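Local coordinates for putative Vgr protein (Escherichia coli, PDB 3WIT) that forms, as a trimer, the C-terminal beta-helical part of VgrG1, a type VI secretion system component that probably serves as its spike, at residues Q47-V50 against G51-T54. Sequence-based numbering, arbitrary orientation.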
loop_
_atom_site.group_PDB
_atom_site.type_symbol
_atom_site.label_atom_id
_atom_site.label_comp_id
_atom_site.label_asym_id
_atom_site.label_seq_id
_atom_site.Cartn_x
_atom_site.Cartn_y
_atom_site.Cartn_z
ATOM N N GLN A 47 -8.132 1.003 -0.225
ATOM C CA GLN A 47 -8.104 -0.389 0.248
ATOM C C GLN A 47 -7.223 -1.237 -0.658
ATOM O O GLN A 47 -7.342 -1.167 -1.879
ATOM C CB GLN A 47 -9.512 -0.955 0.294
ATOM C CG GLN A 47 -9.569 -2.369 0.838
ATOM C CD GLN A 47 -10.901 -2.667 1.436
ATOM O OE1 GLN A 47 -11.405 -1.907 2.256
ATOM N NE2 GLN A 47 -11.508 -3.757 1.007
ATOM N N LEU A 48 -6.336 -2.022 -0.046
ATOM C CA LEU A 48 -5.522 -2.992 -0.742
ATOM C C LEU A 48 -5.907 -4.343 -0.182
ATOM O O LEU A 48 -5.956 -4.513 1.043
ATOM C CB LEU A 48 -4.035 -2.715 -0.485
ATOM C CG LEU A 48 -3.476 -1.304 -0.762
ATOM C CD1 LEU A 48 -3.505 -0.397 0.463
ATOM C CD2 LEU A 48 -2.030 -1.392 -1.266
ATOM N N GLN A 49 -6.195 -5.309 -1.054
ATOM C CA GLN A 49 -6.594 -6.621 -0.568
ATOM C C GLN A 49 -6.233 -7.714 -1.514
ATOM O O GLN A 49 -6.107 -7.504 -2.731
ATOM C CB GLN A 49 -8.095 -6.695 -0.322
ATOM C CG GLN A 49 -8.911 -6.388 -1.527
ATOM C CD GLN A 49 -10.376 -6.272 -1.173
ATOM O OE1 GLN A 49 -11.010 -5.250 -1.441
ATOM N NE2 GLN A 49 -10.918 -7.313 -0.538
ATOM N N VAL A 50 -6.093 -8.902 -0.946
ATOM C CA VAL A 50 -5.805 -10.096 -1.716
ATOM C C VAL A 50 -6.663 -11.191 -1.129
ATOM O O VAL A 50 -6.526 -11.553 0.051
ATOM C CB VAL A 50 -4.341 -10.508 -1.633
ATOM C CG1 VAL A 50 -4.126 -11.763 -2.443
ATOM C CG2 VAL A 50 -3.426 -9.359 -2.146
ATOM N N GLY A 51 -7.555 -11.722 -1.947
ATOM C CA GLY A 51 -8.487 -12.752 -1.478
ATOM C C GLY A 51 -9.414 -12.122 -0.456
ATOM O O GLY A 51 -9.561 -10.894 -0.406
ATOM N N GLU A 52 -9.997 -12.922 0.422
ATOM C CA GLU A 52 -11.032 -12.323 1.258
ATOM C C GLU A 52 -10.569 -11.870 2.632
ATOM O O GLU A 52 -11.286 -11.157 3.322
ATOM C CB GLU A 52 -12.277 -13.214 1.356
ATOM C CG GLU A 52 -13.582 -12.412 1.578
ATOM C CD GLU A 52 -13.871 -11.390 0.467
ATOM O OE1 GLU A 52 -14.084 -10.194 0.781
ATOM O OE2 GLU A 52 -13.902 -11.783 -0.722
ATOM N N SER A 53 -9.368 -12.246 3.035
ATOM C CA SER A 53 -8.995 -11.951 4.400
ATOM C C SER A 53 -7.677 -11.232 4.579
ATOM O O SER A 53 -7.268 -10.978 5.697
ATOM C CB SER A 53 -9.050 -13.219 5.259
ATOM O OG SER A 53 -8.095 -14.159 4.824
ATOM N N THR A 54 -6.995 -10.897 3.502
ATOM C CA THR A 54 -5.806 -10.061 3.650
ATOM C C THR A 54 -6.198 -8.666 3.214
ATOM O O THR A 54 -6.550 -8.465 2.035
ATOM C CB THR A 54 -4.691 -10.565 2.737
ATOM O OG1 THR A 54 -4.336 -11.909 3.112
ATOM C CG2 THR A 54 -3.462 -9.634 2.801
HETATM O O HOH W 1 -7.131 -13.726 1.521
#
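V50 and T54 face each other as an antiparallel hydrogen-bonded pair at the mouth of a beta-hairpin, where strand 45-50 turns through G51, E52 and S53 into strand 54-59 of the triple-stranded beta-helix. Their side chains stand on the same face of the sheet, CB to CB at 4.4 Å, and point into the trimer interior, V50 packing on S59 and T54 on I63, both of the second subunit. V50 N donates to T54 O at 3.0 Å, a fairly straight bond (161° at the hydrogen) with the N slightly tilted from the carbonyl plane. The same T54 O also receives a CA-H...O contact from Q49 CA. The reversal begins at G51, which takes a positive phi (66°) where a side chain would run into V50 O. T54 OG1 lies beside its backbone N (chi1 -62°), with CG2 anti to that N; this hydroxyl is hydrogen-bonded to S59 O of the second subunit. On the other face, Q49 runs extended beyond CG and brings NE2 to 3.8 Å from G51 O, while its OE1 accepts from Q47 NE2 at 2.9 Å, the donor standing well above the Q49 carbonyl plane. A water at the outer side of the turn links V50 O, to which it donates at 2.7 Å, with S53 N, from which it accepts at 3.1 Å.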